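Local coordinates for protein carbonic anhydrase (PDB 6LAC) that probably catalyses the reversible hydration of carbon dioxide to hydrogencarbonate, as a zinc-dependent enzyme of the beta class, at residues 26-37 / 51-62; 110-118 / 134-142. The protein carries 1 engineered substitution. One frame throughout, in Å; residues are numbered along the deposited sequence.

Contact 1. Residues 26-37 / 51-62; sequences GQQVLWIGCSDS and EIFEYRSLGNMM. With ZN (zinc ion), chain C.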
loop_
_atom_site.group_PDB
_atom_site.type_symbol
_atom_site.label_atom_id
_atom_site.label_comp_id
_atom_site.label_asym_id
_atom_site.label_seq_id
_atom_site.Cartn_x
_atom_site.Cartn_y
_atom_site.Cartn_z
ATOM N N GLY A 26 -10.759 -14.056 -12.612
ATOM C CA GLY A 26 -9.998 -13.282 -13.608
ATOM C C GLY A 26 -10.248 -11.781 -13.568
ATOM O O GLY A 26 -9.862 -11.137 -14.529
ATOM N N GLN A 27 -10.948 -11.241 -12.569
ATOM C CA GLN A 27 -11.215 -9.779 -12.463
ATOM C C GLN A 27 -10.206 -9.209 -11.473
ATOM O O GLN A 27 -9.477 -10.003 -10.872
ATOM C CB GLN A 27 -12.645 -9.499 -12.003
ATOM C CG GLN A 27 -13.686 -10.365 -12.714
ATOM C CD GLN A 27 -13.623 -10.225 -14.213
ATOM O OE1 GLN A 27 -13.429 -11.209 -14.943
ATOM N NE2 GLN A 27 -13.705 -8.986 -14.674
ATOM N N GLN A 28 -10.053 -7.903 -11.441
ATOM C CA GLN A 28 -9.203 -7.273 -10.411
ATOM C C GLN A 28 -10.084 -6.703 -9.329
ATOM O O GLN A 28 -11.156 -6.190 -9.576
ATOM C CB GLN A 28 -8.306 -6.226 -11.021
ATOM C CG GLN A 28 -7.037 -6.838 -11.593
ATOM C CD GLN A 28 -6.228 -5.745 -12.223
ATOM O OE1 GLN A 28 -6.681 -5.131 -13.191
ATOM N NE2 GLN A 28 -5.101 -5.422 -11.614
ATOM N N VAL A 29 -9.579 -6.781 -8.097
ATOM C CA VAL A 29 -10.255 -6.230 -6.903
ATOM C C VAL A 29 -9.321 -5.201 -6.283
ATOM O O VAL A 29 -8.118 -5.520 -6.089
ATOM C CB VAL A 29 -10.596 -7.358 -5.914
ATOM C CG1 VAL A 29 -11.183 -6.798 -4.644
ATOM C CG2 VAL A 29 -11.486 -8.431 -6.578
ATOM N N LEU A 30 -9.830 -4.024 -5.965
ATOM C CA LEU A 30 -9.021 -3.028 -5.213
ATOM C C LEU A 30 -9.088 -3.451 -3.761
ATOM O O LEU A 30 -10.168 -3.440 -3.131
ATOM C CB LEU A 30 -9.585 -1.633 -5.426
ATOM C CG LEU A 30 -9.040 -0.546 -4.493
ATOM C CD1 LEU A 30 -7.519 -0.400 -4.602
ATOM C CD2 LEU A 30 -9.716 0.756 -4.749
ATOM N N TRP A 31 -7.932 -3.810 -3.210
ATOM C CA TRP A 31 -7.771 -4.295 -1.818
ATOM C C TRP A 31 -7.131 -3.172 -1.030
ATOM O O TRP A 31 -5.947 -2.863 -1.339
ATOM C CB TRP A 31 -6.946 -5.564 -1.786
ATOM C CG TRP A 31 -6.915 -6.216 -0.449
ATOM C CD1 TRP A 31 -6.113 -5.948 0.623
ATOM C CD2 TRP A 31 -7.777 -7.277 -0.043
ATOM N NE1 TRP A 31 -6.461 -6.744 1.677
ATOM C CE2 TRP A 31 -7.464 -7.585 1.294
ATOM C CE3 TRP A 31 -8.805 -7.978 -0.663
ATOM C CZ2 TRP A 31 -8.149 -8.590 2.007
ATOM C CZ3 TRP A 31 -9.460 -8.960 0.031
ATOM C CH2 TRP A 31 -9.138 -9.258 1.332
ATOM N N ILE A 32 -7.789 -2.581 -0.076
ATOM C CA ILE A 32 -7.280 -1.484 0.777
ATOM C C ILE A 32 -6.974 -2.065 2.129
ATOM O O ILE A 32 -7.888 -2.481 2.830
ATOM C CB ILE A 32 -8.252 -0.333 0.857
ATOM C CG1 ILE A 32 -8.515 0.235 -0.535
ATOM C CG2 ILE A 32 -7.760 0.735 1.816
ATOM C CD1 ILE A 32 -9.722 1.147 -0.632
ATOM N N GLY A 33 -5.706 -2.153 2.471
ATOM C CA GLY A 33 -5.222 -2.731 3.717
ATOM C C GLY A 33 -4.341 -1.725 4.425
ATOM O O GLY A 33 -4.041 -0.611 3.962
ATOM N N CYS A 34 -3.896 -2.122 5.604
ATOM C CA CYS A 34 -3.065 -1.274 6.502
ATOM C C CYS A 34 -1.583 -1.633 6.417
ATOM O O CYS A 34 -1.179 -2.801 6.371
ATOM C CB CYS A 34 -3.518 -1.409 7.937
ATOM S SG CYS A 34 -2.565 -0.359 9.075
ATOM N N SER A 35 -0.773 -0.582 6.393
ATOM C CA SER A 35 0.699 -0.704 6.348
ATOM C C SER A 35 1.293 -1.559 7.472
ATOM O O SER A 35 2.364 -2.140 7.209
ATOM C CB SER A 35 1.291 0.650 6.370
ATOM O OG SER A 35 0.893 1.408 5.225
ATOM N N ASP A 36 0.687 -1.620 8.665
ATOM C CA ASP A 36 1.314 -2.446 9.751
ATOM C C ASP A 36 0.631 -3.796 9.869
ATOM O O ASP A 36 0.875 -4.494 10.864
ATOM C CB ASP A 36 1.419 -1.687 11.075
ATOM C CG ASP A 36 0.082 -1.401 11.739
ATOM O OD1 ASP A 36 -0.945 -2.038 11.374
ATOM O OD2 ASP A 36 0.023 -0.605 12.674
ATOM N N SER A 37 -0.075 -4.294 8.860
ATOM C CA SER A 37 -0.765 -5.600 8.985
ATOM C C SER A 37 0.294 -6.644 9.361
ATOM O O SER A 37 0.031 -7.486 10.216
ATOM C CB SER A 37 -1.531 -5.889 7.757
ATOM O OG SER A 37 -2.235 -7.110 7.865
ATOM N N GLU A 51 -5.146 -11.166 -9.115
ATOM C CA GLU A 51 -6.460 -10.495 -9.109
ATOM C C GLU A 51 -6.464 -9.347 -8.097
ATOM O O GLU A 51 -7.495 -8.729 -7.866
ATOM C CB GLU A 51 -7.566 -11.503 -8.801
ATOM C CG GLU A 51 -7.742 -12.506 -9.942
ATOM C CD GLU A 51 -8.895 -13.470 -9.742
ATOM O OE1 GLU A 51 -9.753 -13.311 -8.857
ATOM O OE2 GLU A 51 -8.888 -14.477 -10.522
ATOM N N ILE A 52 -5.371 -9.139 -7.387
ATOM C CA ILE A 52 -5.323 -8.116 -6.318
ATOM C C ILE A 52 -4.630 -6.859 -6.861
ATOM O O ILE A 52 -3.511 -6.943 -7.335
ATOM C CB ILE A 52 -4.643 -8.651 -5.047
ATOM C CG1 ILE A 52 -5.332 -9.927 -4.507
ATOM C CG2 ILE A 52 -4.571 -7.557 -3.966
ATOM C CD1 ILE A 52 -4.625 -10.580 -3.300
ATOM N N PHE A 53 -5.296 -5.732 -6.744
ATOM C CA PHE A 53 -4.717 -4.412 -6.993
ATOM C C PHE A 53 -4.705 -3.775 -5.610
ATOM O O PHE A 53 -5.756 -3.440 -5.067
ATOM C CB PHE A 53 -5.566 -3.680 -8.038
ATOM C CG PHE A 53 -5.019 -2.326 -8.365
ATOM C CD1 PHE A 53 -3.921 -2.211 -9.188
ATOM C CD2 PHE A 53 -5.610 -1.185 -7.859
ATOM C CE1 PHE A 53 -3.402 -0.956 -9.448
ATOM C CE2 PHE A 53 -5.054 0.070 -8.113
ATOM C CZ PHE A 53 -3.958 0.162 -8.908
ATOM N N GLU A 54 -3.519 -3.682 -5.012
ATOM C CA GLU A 54 -3.403 -3.470 -3.557
ATOM C C GLU A 54 -3.023 -2.025 -3.264
ATOM O O GLU A 54 -1.936 -1.594 -3.738
ATOM C CB GLU A 54 -2.392 -4.474 -3.037
ATOM C CG GLU A 54 -2.216 -4.442 -1.535
ATOM C CD GLU A 54 -1.232 -5.482 -0.999
ATOM O OE1 GLU A 54 -0.468 -6.019 -1.810
ATOM O OE2 GLU A 54 -1.196 -5.672 0.235
ATOM N N TYR A 55 -3.786 -1.352 -2.426
ATOM C CA TYR A 55 -3.422 -0.034 -1.892
ATOM C C TYR A 55 -3.268 -0.240 -0.406
ATOM O O TYR A 55 -4.220 -0.614 0.296
ATOM C CB TYR A 55 -4.497 1.023 -2.202
ATOM C CG TYR A 55 -4.107 2.403 -1.722
ATOM C CD1 TYR A 55 -2.949 3.001 -2.220
ATOM C CD2 TYR A 55 -4.785 3.071 -0.731
ATOM C CE1 TYR A 55 -2.478 4.226 -1.770
ATOM C CE2 TYR A 55 -4.327 4.310 -0.275
ATOM C CZ TYR A 55 -3.166 4.869 -0.782
ATOM O OH TYR A 55 -2.580 6.032 -0.311
ATOM N N ARG A 56 -2.051 -0.071 0.099
ATOM C CA ARG A 56 -1.765 -0.344 1.525
ATOM C C ARG A 56 -1.270 0.917 2.170
ATOM O O ARG A 56 -0.243 1.463 1.747
ATOM C CB ARG A 56 -0.850 -1.536 1.694
ATOM C CG ARG A 56 -0.749 -1.949 3.158
ATOM C CD ARG A 56 -0.181 -3.347 3.256
ATOM N NE ARG A 56 -1.035 -4.392 2.691
ATOM C CZ ARG A 56 -2.031 -5.024 3.296
ATOM N NH1 ARG A 56 -2.363 -4.759 4.535
ATOM N NH2 ARG A 56 -2.727 -5.907 2.593
ATOM N N SER A 57 -1.995 1.393 3.179
ATOM C CA SER A 57 -1.936 2.764 3.691
ATOM C C SER A 57 -2.024 2.791 5.187
ATOM O O SER A 57 -2.429 1.806 5.810
ATOM C CB SER A 57 -3.191 3.507 3.141
ATOM O OG SER A 57 -4.431 2.986 3.632
ATOM N N LEU A 58 -1.845 3.962 5.758
ATOM C CA LEU A 58 -2.008 4.113 7.214
ATOM C C LEU A 58 -3.435 3.770 7.617
ATOM O O LEU A 58 -4.371 4.426 7.155
ATOM C CB LEU A 58 -1.704 5.543 7.627
ATOM C CG LEU A 58 -0.283 6.049 7.395
ATOM C CD1 LEU A 58 -0.209 7.539 7.676
ATOM C CD2 LEU A 58 0.695 5.271 8.268
ATOM N N GLY A 59 -3.590 2.825 8.511
ATOM C CA GLY A 59 -4.905 2.518 9.096
ATOM C C GLY A 59 -5.906 1.958 8.105
ATOM O O GLY A 59 -7.096 1.938 8.448
ATOM N N ASN A 60 -5.503 1.492 6.942
ATOM C CA ASN A 60 -6.446 1.027 5.885
ATOM C C ASN A 60 -7.505 2.091 5.696
ATOM O O ASN A 60 -8.722 1.775 5.563
ATOM C CB ASN A 60 -7.027 -0.368 6.128
ATOM C CG ASN A 60 -7.583 -0.635 7.504
ATOM O OD1 ASN A 60 -6.853 -1.105 8.385
ATOM N ND2 ASN A 60 -8.891 -0.453 7.700
ATOM N N MET A 61 -7.104 3.349 5.638
ATOM C CA MET A 61 -7.988 4.496 5.423
ATOM C C MET A 61 -7.855 5.050 4.028
ATOM O O MET A 61 -6.836 4.880 3.369
ATOM C CB MET A 61 -7.701 5.620 6.429
ATOM C CG MET A 61 -7.874 5.199 7.872
ATOM S SD MET A 61 -7.741 6.690 8.865
ATOM C CE MET A 61 -7.626 5.915 10.467
ATOM N N MET A 62 -8.960 5.593 3.567
ATOM C CA MET A 62 -8.978 6.481 2.388
ATOM C C MET A 62 -9.422 7.855 2.880
ATOM O O MET A 62 -10.505 8.022 3.487
ATOM C CB MET A 62 -9.954 5.947 1.348
ATOM C CG MET A 62 -9.578 4.571 0.894
ATOM S SD MET A 62 -8.178 4.612 -0.196
ATOM C CE MET A 62 -9.142 4.857 -1.704
HETATM ZN ZN ZN C . -2.770 -1.551 10.974
HETATM O O HOH W 1 -12.003 -12.153 -9.901
HETATM O O HOH W 2 -3.055 -5.888 -9.825
#
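The zinc site of this beta-carbonic anhydrase grows out of two neighbouring parallel strands, 29-34 and 52-57, whose segments run 24° apart. Their backbones form a regular ladder that starts with Val29 N giving to Glu51 O (2.9 Å) and ends with Ser35 N giving to Ser57 O. Just before the ladder, the carboxylate of Glu51 takes the N-H of Gly26 from above its plane (OE2 to N, 2.8 Å) and also pairs with Arg22. Leu30 CD1 packs against Phe53 CD2 on one face of the sheet, and Ile32 CD1 lies 3.8 Å from Met62 CG; helix 66-77 covers Leu30, Tyr55 and Met62. On the other face Gly33, with no side chain, lets the guanidinium of Arg56 lie over its CA. A bend at chi3 (-65°) folds Arg56 back, so that NH1 reaches Cys34 O at 2.9 Å, in the guanidinium plane, while NE and NH2 both grip Glu54 OE2. Cys34 O accepts two bonds, Ser37 N coming from the opposite face of its plane. Ser35 OG bonds to Glu54 O of the second subunit. Cys34 SG (2.2 Å) and Asp36 OD1 (1.9 Å) bind the zinc ion, which His89 and Cys92 complete. Asp36 N donates to Cys34 SG, which probably steadies the sulfur. Two cysteines, a histidine and an aspartate round the zinc ion are typical of the closed (type II) beta-class site.

Contact 2. Residues 110-118 / 134-142; sequences VLDTLRSTH and LVELNVLEQ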
loop_
_atom_site.group_PDB
_atom_site.type_symbol
_atom_site.label_atom_id
_atom_site.label_comp_id
_atom_site.label_asym_id
_atom_site.label_seq_id
_atom_site.Cartn_x
_atom_site.Cartn_y
_atom_site.Cartn_z
ATOM N N VAL A 110 -9.692 11.268 11.903
ATOM C CA VAL A 110 -10.621 10.118 11.696
ATOM C C VAL A 110 -10.714 9.282 12.965
ATOM O O VAL A 110 -11.815 8.947 13.408
ATOM C CB VAL A 110 -10.153 9.270 10.512
ATOM C CG1 VAL A 110 -10.922 7.949 10.426
ATOM C CG2 VAL A 110 -10.259 10.114 9.259
ATOM N N LEU A 111 -9.571 8.962 13.562
ATOM C CA LEU A 111 -9.569 8.115 14.776
ATOM C C LEU A 111 -10.162 8.901 15.963
ATOM O O LEU A 111 -10.858 8.275 16.764
ATOM C CB LEU A 111 -8.142 7.634 15.050
ATOM C CG LEU A 111 -7.631 6.622 14.035
ATOM C CD1 LEU A 111 -6.190 6.286 14.310
ATOM C CD2 LEU A 111 -8.449 5.355 14.002
ATOM N N ASP A 112 -9.892 10.206 16.062
ATOM C CA ASP A 112 -10.492 11.011 17.152
ATOM C C ASP A 112 -12.006 10.926 16.988
ATOM O O ASP A 112 -12.728 10.718 18.006
ATOM C CB ASP A 112 -9.890 12.419 17.201
ATOM C CG ASP A 112 -8.501 12.491 17.831
ATOM O OD1 ASP A 112 -8.090 11.521 18.527
ATOM O OD2 ASP A 112 -7.830 13.501 17.611
ATOM N N THR A 113 -12.521 11.177 15.789
ATOM C CA THR A 113 -13.958 11.088 15.536
ATOM C C THR A 113 -14.521 9.689 15.808
ATOM O O THR A 113 -15.617 9.598 16.343
ATOM C CB THR A 113 -14.274 11.547 14.125
ATOM O OG1 THR A 113 -14.084 12.955 14.157
ATOM C CG2 THR A 113 -15.679 11.206 13.703
ATOM N N LEU A 114 -13.840 8.595 15.434
ATOM C CA LEU A 114 -14.325 7.248 15.802
ATOM C C LEU A 114 -14.485 7.170 17.305
ATOM O O LEU A 114 -15.458 6.621 17.780
ATOM C CB LEU A 114 -13.355 6.147 15.384
ATOM C CG LEU A 114 -13.399 5.733 13.939
ATOM C CD1 LEU A 114 -12.296 4.697 13.731
ATOM C CD2 LEU A 114 -14.772 5.188 13.574
ATOM N N ARG A 115 -13.426 7.551 18.021
ATOM C CA ARG A 115 -13.398 7.386 19.484
ATOM C C ARG A 115 -14.536 8.194 20.104
ATOM O O ARG A 115 -15.100 7.722 21.079
ATOM C CB ARG A 115 -12.025 7.759 20.041
ATOM C CG ARG A 115 -10.940 6.755 19.659
ATOM C CD ARG A 115 -9.611 6.805 20.401
ATOM N NE ARG A 115 -8.775 7.697 19.653
ATOM C CZ ARG A 115 -7.677 7.441 18.927
ATOM N NH1 ARG A 115 -7.150 6.216 18.913
ATOM N NH2 ARG A 115 -7.088 8.404 18.221
ATOM N N SER A 116 -14.802 9.417 19.629
ATOM C CA SER A 116 -15.869 10.272 20.223
ATOM C C SER A 116 -17.245 9.754 19.799
ATOM O O SER A 116 -18.128 9.622 20.655
ATOM C CB SER A 116 -15.660 11.722 19.892
ATOM O OG SER A 116 -15.659 11.961 18.498
ATOM N N THR A 117 -17.443 9.436 18.517
ATOM C CA THR A 117 -18.739 8.937 17.993
ATOM C C THR A 117 -19.112 7.657 18.757
ATOM O O THR A 117 -20.295 7.497 19.141
ATOM C CB THR A 117 -18.667 8.732 16.477
ATOM O OG1 THR A 117 -18.290 9.981 15.902
ATOM C CG2 THR A 117 -19.948 8.187 15.884
ATOM N N HIS A 118 -18.168 6.732 18.961
ATOM C CA HIS A 118 -18.431 5.395 19.535
ATOM C C HIS A 118 -17.948 5.255 20.978
ATOM O O HIS A 118 -17.697 4.150 21.380
ATOM C CB HIS A 118 -17.848 4.325 18.585
ATOM C CG HIS A 118 -18.375 4.423 17.196
ATOM N ND1 HIS A 118 -19.685 4.110 16.864
ATOM C CD2 HIS A 118 -17.804 4.883 16.065
ATOM C CE1 HIS A 118 -19.867 4.288 15.571
ATOM N NE2 HIS A 118 -18.724 4.802 15.049
ATOM N N LEU A 134 -12.228 -0.896 17.872
ATOM C CA LEU A 134 -11.821 0.271 17.100
ATOM C C LEU A 134 -11.398 -0.168 15.706
ATOM O O LEU A 134 -11.765 0.490 14.710
ATOM C CB LEU A 134 -10.671 0.950 17.827
ATOM C CG LEU A 134 -10.382 2.355 17.369
ATOM C CD1 LEU A 134 -11.579 3.298 17.590
ATOM C CD2 LEU A 134 -9.159 2.870 18.130
ATOM N N VAL A 135 -10.721 -1.292 15.584
ATOM C CA VAL A 135 -10.369 -1.809 14.223
ATOM C C VAL A 135 -11.655 -2.000 13.407
ATOM O O VAL A 135 -11.711 -1.652 12.224
ATOM C CB VAL A 135 -9.550 -3.090 14.343
ATOM C CG1 VAL A 135 -9.508 -3.864 13.066
ATOM C CG2 VAL A 135 -8.136 -2.792 14.815
ATOM N N GLU A 136 -12.642 -2.666 13.992
ATOM C CA GLU A 136 -13.903 -2.998 13.281
ATOM C C GLU A 136 -14.633 -1.720 12.913
ATOM O O GLU A 136 -15.160 -1.603 11.782
ATOM C CB GLU A 136 -14.793 -3.883 14.171
ATOM C CG GLU A 136 -14.192 -5.237 14.473
ATOM C CD GLU A 136 -14.803 -6.017 15.623
ATOM O OE1 GLU A 136 -15.755 -5.478 16.214
ATOM O OE2 GLU A 136 -14.286 -7.127 15.928
ATOM N N LEU A 137 -14.752 -0.804 13.853
ATOM C CA LEU A 137 -15.471 0.450 13.622
ATOM C C LEU A 137 -14.790 1.218 12.508
ATOM O O LEU A 137 -15.455 1.909 11.724
ATOM C CB LEU A 137 -15.601 1.273 14.906
ATOM C CG LEU A 137 -16.558 0.676 15.953
ATOM C CD1 LEU A 137 -16.264 1.265 17.305
ATOM C CD2 LEU A 137 -18.006 0.943 15.569
ATOM N N ASN A 138 -13.457 1.248 12.491
ATOM C CA ASN A 138 -12.727 1.970 11.429
ATOM C C ASN A 138 -13.089 1.352 10.073
ATOM O O ASN A 138 -13.297 2.093 9.127
ATOM C CB ASN A 138 -11.245 1.976 11.732
ATOM C CG ASN A 138 -10.433 2.732 10.729
ATOM O OD1 ASN A 138 -10.738 3.887 10.465
ATOM N ND2 ASN A 138 -9.409 2.052 10.196
ATOM N N VAL A 139 -13.095 0.038 9.975
ATOM C CA VAL A 139 -13.486 -0.606 8.681
ATOM C C VAL A 139 -14.893 -0.163 8.299
ATOM O O VAL A 139 -15.083 0.305 7.163
ATOM C CB VAL A 139 -13.395 -2.128 8.735
ATOM C CG1 VAL A 139 -13.926 -2.724 7.441
ATOM C CG2 VAL A 139 -11.952 -2.600 8.957
ATOM N N LEU A 140 -15.830 -0.196 9.231
ATOM C CA LEU A 140 -17.231 0.164 8.885
ATOM C C LEU A 140 -17.273 1.598 8.426
ATOM O O LEU A 140 -17.946 1.888 7.420
ATOM C CB LEU A 140 -18.093 -0.055 10.106
ATOM C CG LEU A 140 -18.415 -1.499 10.453
ATOM C CD1 LEU A 140 -19.096 -1.545 11.819
ATOM C CD2 LEU A 140 -19.276 -2.160 9.388
ATOM N N GLU A 141 -16.609 2.509 9.134
ATOM C CA GLU A 141 -16.691 3.939 8.759
ATOM C C GLU A 141 -15.930 4.170 7.472
ATOM O O GLU A 141 -16.388 4.982 6.642
ATOM C CB GLU A 141 -16.218 4.795 9.934
ATOM C CG GLU A 141 -17.142 4.641 11.132
ATOM C CD GLU A 141 -18.356 5.545 11.236
ATOM O OE1 GLU A 141 -18.962 5.872 10.173
ATOM O OE2 GLU A 141 -18.693 5.937 12.396
ATOM N N GLN A 142 -14.834 3.485 7.204
ATOM C CA GLN A 142 -14.165 3.675 5.901
ATOM C C GLN A 142 -15.041 3.168 4.747
ATOM O O GLN A 142 -15.053 3.782 3.705
ATOM C CB GLN A 142 -12.815 2.964 5.885
ATOM C CG GLN A 142 -11.790 3.592 6.829
ATOM C CD GLN A 142 -11.478 5.008 6.467
ATOM O OE1 GLN A 142 -11.252 5.326 5.322
ATOM N NE2 GLN A 142 -11.428 5.901 7.448
#
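Leu114 lays its isobutyl group over helix 134-142 as a knob in a hole lined by Leu134, Leu137, Asn138 and Glu141. This is helix-on-helix packing between parts of helices 107-117 and 127-148, whose segments cross at 110° with axes 10.5 Å apart. The two methyls of Leu114 divide the work: CD1 presses on Asn138 CB at 3.5 Å, and CD2 slides along Glu141 CG at 3.4 Å, the aliphatic part of the glutamate serving as wall. Leucine suits such a hole because its branch offers two methyls to the two walls, while Leu134 closes its near end with CD1 against Leu114 CB and sends CD2 towards the guanidinium of Arg115, which is itself bonded to Gly97 O and paired with Asp112. At the other end, Val110 CG1 rests 3.6 Å from NE2 of Gln142, whose OE1 is bonded to Met62 N.

His118, just past the end of its helix, is held on both ring faces and at the edge. Leu137 CD2 sits over the centre of the imidazole in a CH-pi contact, 3.7 Å from the ring centroid; Thr117 CG2 covers the opposite face nearer the rim. Glu141 turns at chi2 (-88°) to bring its carboxylate to the ring edge. There His118 NE2 donates to Glu141 OE2 at 2.9 Å, nearly straight at 164°, meeting the oxygen on its anti side.

Contact 1 holds the strand that is outermost within the chain, where the second subunit joins on, and two zinc ligands, Cys34 at the strand end and Asp36 in the turn beyond; contact 2 is the helical layer beside it. Their centres lie about 18 Å apart. They meet where the turn after strand 52-57 runs against helix 127-148. Two probable hydrogen bonds tie them: Gly59 O accepts one from Asn138 ND2 at 2.9 Å, and Met62 N donates one to Gln142 OE1, also at 2.9 Å. The same two side chains, Asn138 and Gln142, touch Leu114 and Val110 of contact 2, so one row of the helix serves both. The Asn138 side chain is about 8 Å from the zinc ion, too far to bind it.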